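Local coordinates for Bd3460 (Bdellovibrio bacteriovorus, PDB 5CEC), which probably protects the predator from its own cell-wall endopeptidase Bd3459 during prey invasion, binding that enzyme as an ankyrin-repeat immunity protein, at residues A112-I116 / K144-I149; G95-A101 / N121-A127; S155-K159 / L183-D189; E130-M136 / N161-A167. One frame throughout, in Å; residues are numbered along the deposited sequence.

Contact 1: residues A112-I116 / K144-I149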
loop_
_atom_site.group_PDB
_atom_site.type_symbol
_atom_site.label_atom_id
_atom_site.label_comp_id
_atom_site.label_asym_id
_atom_site.label_seq_id
_atom_site.Cartn_x
_atom_site.Cartn_y
_atom_site.Cartn_z
ATOM N N ALA B 112 3.572 -6.171 15.104
ATOM C CA ALA B 112 2.949 -6.990 16.150
ATOM C C ALA B 112 3.990 -8.001 16.671
ATOM O O ALA B 112 4.119 -8.183 17.900
ATOM C CB ALA B 112 1.726 -7.730 15.619
ATOM N N GLU B 113 4.709 -8.671 15.762
ATOM C CA GLU B 113 5.733 -9.615 16.189
ATOM C C GLU B 113 6.792 -8.972 17.047
ATOM O O GLU B 113 7.196 -9.561 18.055
ATOM C CB GLU B 113 6.376 -10.352 15.012
ATOM C CG GLU B 113 5.421 -11.318 14.326
ATOM C CD GLU B 113 5.051 -12.459 15.235
ATOM O OE1 GLU B 113 5.923 -13.301 15.525
ATOM O OE2 GLU B 113 3.914 -12.457 15.725
ATOM N N GLU B 114 7.232 -7.782 16.648
ATOM C CA GLU B 114 8.224 -7.031 17.403
ATOM C C GLU B 114 7.712 -6.745 18.800
ATOM O O GLU B 114 8.447 -6.892 19.765
ATOM C CB GLU B 114 8.575 -5.733 16.670
ATOM C CG GLU B 114 9.710 -4.930 17.292
ATOM C CD GLU B 114 11.092 -5.538 17.107
ATOM O OE1 GLU B 114 11.283 -6.413 16.233
ATOM O OE2 GLU B 114 11.995 -5.117 17.854
ATOM N N LEU B 115 6.470 -6.282 18.910
ATOM C CA LEU B 115 5.883 -5.916 20.200
ATOM C C LEU B 115 5.717 -7.125 21.107
ATOM O O LEU B 115 6.040 -7.073 22.311
ATOM C CB LEU B 115 4.562 -5.167 20.028
ATOM C CG LEU B 115 4.711 -3.744 19.488
ATOM C CD1 LEU B 115 3.353 -3.228 19.077
ATOM C CD2 LEU B 115 5.326 -2.791 20.495
ATOM N N ILE B 116 5.282 -8.242 20.534
ATOM C CA ILE B 116 5.146 -9.475 21.340
ATOM C C ILE B 116 6.523 -9.956 21.873
ATOM O O ILE B 116 6.631 -10.295 23.040
ATOM C CB ILE B 116 4.429 -10.580 20.515
ATOM C CG1 ILE B 116 2.981 -10.156 20.227
ATOM C CG2 ILE B 116 4.434 -11.924 21.244
ATOM C CD1 ILE B 116 2.276 -10.997 19.190
ATOM N N LYS B 144 1.097 -16.580 11.694
ATOM C CA LYS B 144 2.330 -16.467 12.467
ATOM C C LYS B 144 2.063 -15.688 13.753
ATOM O O LYS B 144 2.488 -16.114 14.815
ATOM C CB LYS B 144 3.415 -15.788 11.636
ATOM C CG LYS B 144 4.740 -15.581 12.365
ATOM C CD LYS B 144 5.803 -15.021 11.430
ATOM C CE LYS B 144 7.111 -14.771 12.166
ATOM N NZ LYS B 144 8.159 -14.209 11.269
ATOM N N THR B 145 1.358 -14.560 13.665
ATOM C CA THR B 145 1.076 -13.777 14.862
ATOM C C THR B 145 0.061 -14.468 15.763
ATOM O O THR B 145 0.196 -14.442 16.972
ATOM C CB THR B 145 0.695 -12.329 14.514
ATOM O OG1 THR B 145 1.854 -11.662 14.011
ATOM C CG2 THR B 145 0.221 -11.564 15.736
ATOM N N ALA B 146 -0.921 -15.146 15.183
ATOM C CA ALA B 146 -1.842 -15.918 16.004
ATOM C C ALA B 146 -1.050 -16.951 16.853
ATOM O O ALA B 146 -1.328 -17.143 18.040
ATOM C CB ALA B 146 -2.889 -16.603 15.124
ATOM N N GLU B 147 -0.102 -17.641 16.218
ATOM C CA GLU B 147 0.781 -18.611 16.908
ATOM C C GLU B 147 1.626 -17.921 17.987
ATOM O O GLU B 147 1.768 -18.447 19.076
ATOM C CB GLU B 147 1.660 -19.374 15.904
ATOM C CG GLU B 147 0.868 -20.313 15.036
ATOM C CD GLU B 147 1.660 -21.119 14.047
ATOM O OE1 GLU B 147 2.693 -20.646 13.536
ATOM O OE2 GLU B 147 1.213 -22.250 13.754
ATOM N N SER B 148 2.184 -16.752 17.682
ATOM C CA SER B 148 2.954 -16.022 18.670
ATOM C C SER B 148 2.137 -15.650 19.899
ATOM O O SER B 148 2.644 -15.684 21.023
ATOM C CB SER B 148 3.606 -14.790 18.061
ATOM O OG SER B 148 4.569 -15.155 17.067
ATOM N N ILE B 149 0.890 -15.284 19.684
ATOM C CA ILE B 149 -0.007 -14.972 20.799
ATOM C C ILE B 149 -0.240 -16.214 21.663
ATOM O O ILE B 149 -0.136 -16.159 22.883
ATOM C CB ILE B 149 -1.317 -14.358 20.263
ATOM C CG1 ILE B 149 -1.048 -12.968 19.696
ATOM C CG2 ILE B 149 -2.403 -14.339 21.323
ATOM C CD1 ILE B 149 -2.150 -12.451 18.810
#
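Two torsions in one side chain set up the polar half of this contact: E113 holds CG beside its backbone N and then bends at chi2 (-66°), so that the carboxylate lies between T145 and S148, one helical turn apart on the facing helix. Each carboxylate oxygen takes a hydroxyl. S148 OG donates to E113 OE1 at 2.8 Å, on the syn side of that oxygen, while T145 OG1 reaches E113 OE2 at 2.8 Å from the anti side, 32° out of the carboxylate plane. Two donors on different oxygens should restrain rotation about the last bond of the glutamate. K144, fully extended, runs alongside with its CE 3.9 Å from E113 OE1; K144 NZ stays 4.9 Å from E113 OE1, so any electrostatic help is probably modest.

Beneath the polar pair the contact turns apolar. I116 sends CD1 across to I149 CG1 at 3.9 Å, the two side chains crossing at about a right angle, and T145 CG2 lies 4.1 Å from A112 CB. The local axes are 10.3 Å apart and only 14° from parallel, the near-parallel stacking of helices in an ankyrin solenoid. Helix 109-117 thus stacks beside helix 143-152, while A112 and I116 also pack on L100 of helix 99-105, and I149 on L134 and F135 of helix 134-141.

Contact 2: residues G95-A101 / N121-A127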
loop_
_atom_site.group_PDB
_atom_site.type_symbol
_atom_site.label_atom_id
_atom_site.label_comp_id
_atom_site.label_asym_id
_atom_site.label_seq_id
_atom_site.Cartn_x
_atom_site.Cartn_y
_atom_site.Cartn_z
ATOM N N GLY B 95 -10.325 4.103 22.461
ATOM C CA GLY B 95 -10.909 2.862 22.017
ATOM C C GLY B 95 -10.457 1.642 22.804
ATOM O O GLY B 95 -10.810 0.522 22.463
ATOM N N GLY B 96 -9.685 1.861 23.861
ATOM C CA GLY B 96 -9.212 0.758 24.707
ATOM C C GLY B 96 -8.055 -0.043 24.171
ATOM O O GLY B 96 -7.762 -1.113 24.713
ATOM N N GLU B 97 -7.399 0.472 23.130
ATOM C CA GLU B 97 -6.377 -0.270 22.421
ATOM C C GLU B 97 -4.971 0.095 22.815
ATOM O O GLU B 97 -4.602 1.263 22.881
ATOM C CB GLU B 97 -6.560 -0.095 20.920
ATOM C CG GLU B 97 -7.803 -0.810 20.404
ATOM C CD GLU B 97 -7.957 -0.781 18.894
ATOM O OE1 GLU B 97 -7.641 0.266 18.287
ATOM O OE2 GLU B 97 -8.414 -1.807 18.337
ATOM N N THR B 98 -4.170 -0.931 23.070
ATOM C CA THR B 98 -2.733 -0.761 23.237
ATOM C C THR B 98 -2.070 -0.712 21.853
ATOM O O THR B 98 -2.718 -0.986 20.800
ATOM C CB THR B 98 -2.087 -1.907 24.004
ATOM O OG1 THR B 98 -2.178 -3.088 23.205
ATOM C CG2 THR B 98 -2.749 -2.133 25.378
ATOM N N ALA B 99 -0.804 -0.330 21.823
ATOM C CA ALA B 99 -0.027 -0.347 20.589
ATOM C C ALA B 99 -0.106 -1.676 19.848
ATOM O O ALA B 99 -0.215 -1.689 18.620
ATOM C CB ALA B 99 1.443 0.017 20.823
ATOM N N LEU B 100 -0.062 -2.783 20.591
ATOM C CA LEU B 100 -0.142 -4.091 19.950
ATOM C C LEU B 100 -1.496 -4.273 19.273
ATOM O O LEU B 100 -1.564 -4.825 18.153
ATOM C CB LEU B 100 0.136 -5.202 20.967
ATOM C CG LEU B 100 0.017 -6.626 20.418
ATOM C CD1 LEU B 100 0.905 -6.882 19.192
ATOM C CD2 LEU B 100 0.356 -7.629 21.516
ATOM N N ALA B 101 -2.568 -3.848 19.923
ATOM C CA ALA B 101 -3.872 -3.862 19.254
ATOM C C ALA B 101 -3.904 -3.003 18.019
ATOM O O ALA B 101 -4.438 -3.452 17.007
ATOM C CB ALA B 101 -4.974 -3.464 20.206
ATOM N N ASN B 121 1.625 -7.284 26.300
ATOM C CA ASN B 121 0.549 -8.167 26.733
ATOM C C ASN B 121 -0.282 -8.582 25.522
ATOM O O ASN B 121 -0.774 -7.728 24.782
ATOM C CB ASN B 121 -0.322 -7.379 27.727
ATOM C CG ASN B 121 -1.454 -8.148 28.334
ATOM O OD1 ASN B 121 -1.475 -9.366 28.335
ATOM N ND2 ASN B 121 -2.388 -7.407 28.954
ATOM N N VAL B 122 -0.458 -9.888 25.369
ATOM C CA VAL B 122 -1.264 -10.421 24.292
ATOM C C VAL B 122 -2.710 -10.687 24.687
ATOM O O VAL B 122 -3.551 -10.893 23.799
ATOM C CB VAL B 122 -0.635 -11.665 23.646
ATOM C CG1 VAL B 122 0.769 -11.368 23.131
ATOM C CG2 VAL B 122 -0.590 -12.838 24.624
ATOM N N ASP B 123 -3.006 -10.708 25.995
ATOM C CA ASP B 123 -4.371 -10.927 26.483
ATOM C C ASP B 123 -5.089 -9.589 26.568
ATOM O O ASP B 123 -5.378 -9.063 27.643
ATOM C CB ASP B 123 -4.372 -11.651 27.803
ATOM C CG ASP B 123 -5.763 -12.036 28.275
ATOM O OD1 ASP B 123 -6.760 -11.848 27.524
ATOM O OD2 ASP B 123 -5.868 -12.514 29.425
ATOM N N ILE B 124 -5.436 -9.075 25.392
ATOM C CA ILE B 124 -6.065 -7.759 25.261
ATOM C C ILE B 124 -7.231 -7.850 24.302
ATOM O O ILE B 124 -7.403 -8.864 23.590
ATOM C CB ILE B 124 -5.054 -6.689 24.811
ATOM C CG1 ILE B 124 -4.510 -6.978 23.394
ATOM C CG2 ILE B 124 -3.936 -6.575 25.838
ATOM C CD1 ILE B 124 -3.505 -5.969 22.904
ATOM N N ILE B 125 -8.048 -6.794 24.312
ATOM C CA ILE B 125 -9.260 -6.679 23.508
ATOM C C ILE B 125 -9.098 -5.551 22.494
ATOM O O ILE B 125 -8.571 -4.491 22.806
ATOM C CB ILE B 125 -10.472 -6.354 24.416
ATOM C CG1 ILE B 125 -10.679 -7.440 25.491
ATOM C CG2 ILE B 125 -11.763 -6.145 23.632
ATOM C CD1 ILE B 125 -10.833 -8.838 24.976
ATOM N N VAL B 126 -9.529 -5.821 21.269
ATOM C CA VAL B 126 -9.481 -4.829 20.205
ATOM C C VAL B 126 -10.824 -4.083 20.166
ATOM O O VAL B 126 -11.853 -4.570 20.634
ATOM C CB VAL B 126 -9.105 -5.440 18.834
ATOM C CG1 VAL B 126 -7.770 -6.183 18.941
ATOM C CG2 VAL B 126 -10.171 -6.385 18.258
ATOM N N ALA B 127 -10.785 -2.923 19.560
ATOM C CA ALA B 127 -11.941 -2.048 19.528
ATOM C C ALA B 127 -13.085 -2.669 18.720
ATOM O O ALA B 127 -12.866 -3.539 17.861
ATOM C CB ALA B 127 -11.569 -0.699 18.927
HETATM O O HOH W 1 -10.526 -2.310 22.929
HETATM O O HOH W 2 -6.121 -3.357 23.766
HETATM O O HOH W 3 -0.468 -4.881 24.632
#
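This is a contact within one ankyrin repeat, predicted to span 95-127: its opening turn and the start of helix 99-105 face the extended segment 121-127 that follows helix 109-117. Apolar side chains fill the part near the helix, a carboxylate holds the far end, and waters bridge at both. I124 supplies the wedge. Its CG1 sits between the backbone N and the carbonyl carbon (chi1 64°), and the extended chain beyond carries CD1 to the first turn of the helix, 3.2 Å from T98 OG1 and 4.0 Å from A101 CB. L100 puts CD2 4.1 Å from V122 CG1, and helix 109-117 covers both through I116.

T98 is the N-cap: its OG1 accepts a straight but weak bond from A101 N. The same hydroxyl donates to a water that in turn donates to N121 O, so the cap is tied to the start of segment 121-127. Two further waters meet on I125 O, to which both donate; one also donates to G95 O, the other to G96 O while accepting from T98 N. Solvent therefore does much of the work of joining two backbones that do not pair directly.

E97 completes the join and also faces the enzyme, for its OE1 bonds to S393 OG of the Bd3459 chain, a serine that packs on A127 as well. E97 OE2 takes A127 N at 2.9 Å, nearly straight at 171° but with the donor 43° above the carboxylate plane.

Contact 3: residues S155-K159 / L183-D189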
loop_
_atom_site.group_PDB
_atom_site.type_symbol
_atom_site.label_atom_id
_atom_site.label_comp_id
_atom_site.label_asym_id
_atom_site.label_seq_id
_atom_site.Cartn_x
_atom_site.Cartn_y
_atom_site.Cartn_z
ATOM N N SER B 155 -4.348 -20.608 26.570
ATOM C CA SER B 155 -5.790 -20.627 26.787
ATOM C C SER B 155 -6.530 -19.627 25.913
ATOM O O SER B 155 -7.752 -19.712 25.797
ATOM C CB SER B 155 -6.150 -20.393 28.259
ATOM O OG SER B 155 -5.891 -19.071 28.643
ATOM N N LEU B 156 -5.832 -18.673 25.306
ATOM C CA LEU B 156 -6.532 -17.688 24.483
ATOM C C LEU B 156 -7.272 -18.304 23.311
ATOM O O LEU B 156 -8.205 -17.697 22.777
ATOM C CB LEU B 156 -5.588 -16.613 24.020
ATOM C CG LEU B 156 -5.058 -15.705 25.117
ATOM C CD1 LEU B 156 -3.989 -14.803 24.582
ATOM C CD2 LEU B 156 -6.148 -14.897 25.754
ATOM N N ILE B 157 -6.905 -19.515 22.919
ATOM C CA ILE B 157 -7.632 -20.226 21.870
ATOM C C ILE B 157 -9.127 -20.262 22.110
ATOM O O ILE B 157 -9.905 -20.149 21.135
ATOM C CB ILE B 157 -7.020 -21.631 21.634
ATOM C CG1 ILE B 157 -7.661 -22.336 20.442
ATOM C CG2 ILE B 157 -7.138 -22.522 22.861
ATOM C CD1 ILE B 157 -7.484 -21.645 19.121
ATOM N N ASN B 158 -9.540 -20.401 23.366
ATOM C CA ASN B 158 -10.956 -20.487 23.712
ATOM C C ASN B 158 -11.497 -19.324 24.530
ATOM O O ASN B 158 -12.597 -19.417 25.069
ATOM C CB ASN B 158 -11.270 -21.816 24.398
ATOM C CG ASN B 158 -11.097 -22.978 23.465
ATOM O OD1 ASN B 158 -11.677 -22.988 22.377
ATOM N ND2 ASN B 158 -10.304 -23.953 23.872
ATOM N N LYS B 159 -10.776 -18.211 24.552
ATOM C CA LYS B 159 -11.268 -17.029 25.250
ATOM C C LYS B 159 -12.309 -16.335 24.401
ATOM O O LYS B 159 -12.032 -15.907 23.290
ATOM C CB LYS B 159 -10.141 -16.065 25.632
ATOM C CG LYS B 159 -10.665 -14.842 26.361
ATOM C CD LYS B 159 -9.591 -13.932 26.932
ATOM C CE LYS B 159 -10.175 -12.644 27.482
ATOM N NZ LYS B 159 -9.286 -11.991 28.473
ATOM N N LEU B 183 -7.231 -23.819 13.974
ATOM C CA LEU B 183 -7.751 -23.556 15.303
ATOM C C LEU B 183 -7.905 -24.819 16.108
ATOM O O LEU B 183 -7.583 -24.848 17.300
ATOM C CB LEU B 183 -9.041 -22.767 15.263
ATOM C CG LEU B 183 -8.893 -21.343 14.693
ATOM C CD1 LEU B 183 -10.277 -20.718 14.586
ATOM C CD2 LEU B 183 -7.996 -20.468 15.541
ATOM N N ILE B 184 -8.337 -25.889 15.454
ATOM C CA ILE B 184 -8.470 -27.173 16.135
ATOM C C ILE B 184 -7.109 -27.678 16.584
ATOM O O ILE B 184 -6.980 -28.170 17.708
ATOM C CB ILE B 184 -9.239 -28.162 15.263
ATOM C CG1 ILE B 184 -10.708 -27.751 15.189
ATOM C CG2 ILE B 184 -9.085 -29.581 15.791
ATOM C CD1 ILE B 184 -11.562 -28.554 14.239
ATOM N N LYS B 185 -6.110 -27.571 15.703
ATOM C CA LYS B 185 -4.737 -27.952 16.020
ATOM C C LYS B 185 -4.187 -27.206 17.233
ATOM O O LYS B 185 -3.387 -27.754 17.985
ATOM C CB LYS B 185 -3.859 -27.822 14.769
ATOM C CG LYS B 185 -4.095 -28.989 13.795
ATOM C CD LYS B 185 -3.554 -28.724 12.402
ATOM C CE LYS B 185 -2.050 -28.585 12.403
ATOM N NZ LYS B 185 -1.543 -28.392 11.013
ATOM N N LYS B 186 -4.707 -25.999 17.483
ATOM C CA LYS B 186 -4.323 -25.209 18.654
ATOM C C LYS B 186 -5.229 -25.369 19.842
ATOM O O LYS B 186 -5.051 -24.664 20.830
ATOM C CB LYS B 186 -4.242 -23.724 18.269
ATOM C CG LYS B 186 -3.214 -23.426 17.193
ATOM C CD LYS B 186 -1.837 -23.986 17.509
ATOM C CE LYS B 186 -0.801 -23.565 16.492
ATOM N NZ LYS B 186 0.512 -24.144 16.826
ATOM N N GLY B 187 -6.177 -26.289 19.786
ATOM C CA GLY B 187 -6.986 -26.595 20.963
ATOM C C GLY B 187 -8.383 -26.045 21.005
ATOM O O GLY B 187 -9.029 -26.115 22.046
ATOM N N ALA B 188 -8.914 -25.604 19.868
ATOM C CA ALA B 188 -10.275 -25.064 19.885
ATOM C C ALA B 188 -11.295 -26.083 20.364
ATOM O O ALA B 188 -11.325 -27.224 19.924
ATOM C CB ALA B 188 -10.683 -24.519 18.516
ATOM N N ASP B 189 -12.165 -25.612 21.242
ATOM C CA ASP B 189 -13.296 -26.382 21.778
ATOM C C ASP B 189 -14.391 -26.274 20.727
ATOM O O ASP B 189 -14.651 -25.182 20.261
ATOM C CB ASP B 189 -13.704 -25.773 23.130
ATOM C CG ASP B 189 -14.815 -26.544 23.868
ATOM O OD1 ASP B 189 -15.604 -27.306 23.257
ATOM O OD2 ASP B 189 -14.915 -26.325 25.111
HETATM O O HOH W 4 -13.388 -22.399 20.273
#
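A Schellman motif closes helix 177-185, and this contact joins it to the 3-10 turn 155-157 that follows helix 143-152. In the motif A188 N bonds to L183 O and G187 N to I184 O, with G187 at positive phi. I157 packs against this turn. Its CG1, swung anti to the backbone N (chi1 -174°), comes 3.5 Å from both K186 O and A188 N, and CD1 carries on to L183 CD2 at 3.8 Å, the two side chains meeting at a slant. F135 of helix 134-141 packs on both I157 and L183.

N158 grips the backbone at and just after the motif with both ends of its amide. OD1 accepts from D189 N at 2.9 Å, an almost straight bond whose donor is tilted 22° from the carbonyl plane, and ND2 donates to G187 O at 3.1 Å, with that oxygen close to the amide plane. A water donates to both N158 OD1 and D189 O, giving the amide oxygen a second donor. One acceptor and one donor spent on the same length of backbone, G187 to D189, fix which way round the amide sits, and hold its rotation as the backbone leaves the helix.

Contact 4: residues E130-M136 / N161-A167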
loop_
_atom_site.group_PDB
_atom_site.type_symbol
_atom_site.label_atom_id
_atom_site.label_comp_id
_atom_site.label_asym_id
_atom_site.label_seq_id
_atom_site.Cartn_x
_atom_site.Cartn_y
_atom_site.Cartn_z
ATOM N N GLU B 130 -17.999 -6.036 19.417
ATOM C CA GLU B 130 -17.870 -7.450 19.707
ATOM C C GLU B 130 -16.908 -7.746 20.853
ATOM O O GLU B 130 -16.964 -8.833 21.452
ATOM C CB GLU B 130 -17.349 -8.224 18.477
ATOM C CG GLU B 130 -18.069 -7.993 17.162
ATOM C CD GLU B 130 -17.525 -6.816 16.363
ATOM O OE1 GLU B 130 -16.649 -6.057 16.853
ATOM O OE2 GLU B 130 -17.969 -6.688 15.212
ATOM N N GLY B 131 -15.987 -6.818 21.131
ATOM C CA GLY B 131 -14.929 -7.080 22.109
ATOM C C GLY B 131 -14.061 -8.268 21.707
ATOM O O GLY B 131 -13.678 -9.095 22.535
ATOM N N ASP B 132 -13.749 -8.366 20.425
ATOM C CA ASP B 132 -12.876 -9.416 19.924
ATOM C C ASP B 132 -11.541 -9.392 20.677
ATOM O O ASP B 132 -10.991 -8.319 20.984
ATOM C CB ASP B 132 -12.576 -9.233 18.448
ATOM C CG ASP B 132 -13.685 -9.694 17.522
ATOM O OD1 ASP B 132 -14.644 -10.346 17.975
ATOM O OD2 ASP B 132 -13.504 -9.421 16.308
ATOM N N THR B 133 -11.066 -10.586 20.994
ATOM C CA THR B 133 -9.716 -10.702 21.521
ATOM C C THR B 133 -8.692 -10.411 20.435
ATOM O O THR B 133 -8.963 -10.583 19.243
ATOM C CB THR B 133 -9.416 -12.079 22.117
ATOM O OG1 THR B 133 -9.474 -13.052 21.069
ATOM C CG2 THR B 133 -10.400 -12.425 23.221
ATOM N N LEU B 134 -7.513 -9.985 20.844
ATOM C CA LEU B 134 -6.376 -9.856 19.915
ATOM C C LEU B 134 -6.157 -11.160 19.134
ATOM O O LEU B 134 -5.916 -11.143 17.914
ATOM C CB LEU B 134 -5.100 -9.496 20.663
ATOM C CG LEU B 134 -3.918 -9.087 19.801
ATOM C CD1 LEU B 134 -4.115 -7.648 19.319
ATOM C CD2 LEU B 134 -2.619 -9.203 20.572
ATOM N N PHE B 135 -6.211 -12.278 19.854
ATOM C CA PHE B 135 -6.033 -13.583 19.212
ATOM C C PHE B 135 -7.029 -13.789 18.083
ATOM O O PHE B 135 -6.649 -14.238 17.000
ATOM C CB PHE B 135 -6.152 -14.759 20.201
ATOM C CG PHE B 135 -6.070 -16.069 19.494
ATOM C CD1 PHE B 135 -4.878 -16.499 18.960
ATOM C CD2 PHE B 135 -7.215 -16.824 19.286
ATOM C CE1 PHE B 135 -4.817 -17.666 18.207
ATOM C CE2 PHE B 135 -7.182 -17.961 18.523
ATOM C CZ PHE B 135 -5.975 -18.400 17.994
ATOM N N MET B 136 -8.300 -13.490 18.337
ATOM C CA MET B 136 -9.312 -13.656 17.299
ATOM C C MET B 136 -9.011 -12.875 16.039
ATOM O O MET B 136 -9.162 -13.375 14.937
ATOM C CB MET B 136 -10.700 -13.261 17.823
ATOM C CG MET B 136 -11.256 -14.267 18.765
ATOM S SD MET B 136 -12.740 -13.701 19.613
ATOM C CE MET B 136 -13.939 -13.719 18.289
ATOM N N ASN B 161 -15.198 -13.553 23.217
ATOM C CA ASN B 161 -15.492 -12.131 23.166
ATOM C C ASN B 161 -16.756 -11.786 23.921
ATOM O O ASN B 161 -17.335 -12.644 24.601
ATOM C CB ASN B 161 -15.495 -11.615 21.715
ATOM C CG ASN B 161 -16.721 -12.030 20.908
ATOM O OD1 ASN B 161 -17.690 -12.598 21.420
ATOM N ND2 ASN B 161 -16.686 -11.703 19.629
ATOM N N THR B 162 -17.159 -10.518 23.844
ATOM C CA THR B 162 -18.293 -10.052 24.606
ATOM C C THR B 162 -19.586 -10.726 24.229
ATOM O O THR B 162 -20.492 -10.811 25.051
ATOM C CB THR B 162 -18.447 -8.538 24.440
ATOM O OG1 THR B 162 -17.243 -7.927 24.887
ATOM C CG2 THR B 162 -19.674 -7.986 25.184
ATOM N N LEU B 163 -19.661 -11.190 22.984
ATOM C CA LEU B 163 -20.821 -11.896 22.452
ATOM C C LEU B 163 -20.765 -13.416 22.657
ATOM O O LEU B 163 -21.626 -14.137 22.193
ATOM C CB LEU B 163 -20.987 -11.544 20.973
ATOM C CG LEU B 163 -21.031 -10.037 20.656
ATOM C CD1 LEU B 163 -21.228 -9.796 19.164
ATOM C CD2 LEU B 163 -22.114 -9.349 21.470
ATOM N N GLY B 164 -19.759 -13.893 23.365
ATOM C CA GLY B 164 -19.589 -15.298 23.636
ATOM C C GLY B 164 -18.949 -16.098 22.536
ATOM O O GLY B 164 -19.096 -17.313 22.535
ATOM N N GLU B 165 -18.272 -15.425 21.602
ATOM C CA GLU B 165 -17.694 -16.109 20.450
ATOM C C GLU B 165 -16.185 -16.149 20.547
ATOM O O GLU B 165 -15.548 -15.191 20.988
ATOM C CB GLU B 165 -18.119 -15.384 19.158
ATOM C CG GLU B 165 -19.606 -15.537 18.911
ATOM C CD GLU B 165 -20.079 -15.074 17.544
ATOM O OE1 GLU B 165 -19.284 -14.463 16.787
ATOM O OE2 GLU B 165 -21.265 -15.305 17.239
ATOM N N THR B 166 -15.620 -17.275 20.119
ATOM C CA THR B 166 -14.191 -17.468 19.942
ATOM C C THR B 166 -13.829 -17.370 18.467
ATOM O O THR B 166 -14.684 -17.181 17.584
ATOM C CB THR B 166 -13.811 -18.847 20.478
ATOM O OG1 THR B 166 -14.545 -19.813 19.726
ATOM C CG2 THR B 166 -14.155 -18.968 21.950
ATOM N N ALA B 167 -12.541 -17.484 18.190
ATOM C CA ALA B 167 -12.034 -17.459 16.804
ATOM C C ALA B 167 -12.701 -18.467 15.904
ATOM O O ALA B 167 -12.899 -18.202 14.722
ATOM C CB ALA B 167 -10.535 -17.663 16.789
HETATM O O HOH W 5 -14.362 -8.875 25.234
#
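M136 and A167 fill the close-packed inner part of this contact, whereas E130, T162 and L163 form its looser rim at the outer part of the two loops. With chi3 bent to 71°, M136 CE comes 3.6 Å from T166 O; M136 SD lies 3.5 Å from E165 O. A167 CB meets F135 CE2 at 3.8 Å, and beyond it L183 of helix 177-185 packs on both F135 and A167.

N161 mediates between the two regions. Its amide lies alongside the D132 carboxylate, their planes 6° apart, and ND2 donates to D132 OD1 at 3.0 Å; the other carboxylate oxygen is held by R137. N161 OD1 meanwhile takes E165 N within its own loop, across the type I turn 161-164, so both ends of the amide are engaged.

Toward solvent the grip thins. T162 N donates to E130 O at 2.9 Å, bent to 139°, and a water bridges G131 O and T162 OG1, while L163 touches E130 lightly, its CD1 4.2 Å from E130 CG. A type I turn packed beside a neighbouring loop, which leads into a helix capped by T133 OG1 accepting from M136 N, is typical of the ankyrin fold.

The four contacts follow the ankyrin solenoid through its middle. Contact 2 works inside one repeat, contacts 1 and 4 join one layer of the stack to the next, and contact 3 carries it toward the C-terminus. Contact 1 uses helix 143-152 and contact 4 helix 134-141, consecutive in the chain, their centres about 17 Å apart; contacts 2 and 4, and 3 and 4, are about 12 Å apart. Along the chain contact 1 alternates with contacts 2 and 4, as does 3 with 4, whereas contact 2 closes before 3 and 4 open. A D123–K159 salt bridge links contacts 2 and 3. Such overlap plausibly stiffens the array that meets Bd3459, which touches contact 2 alone among the four.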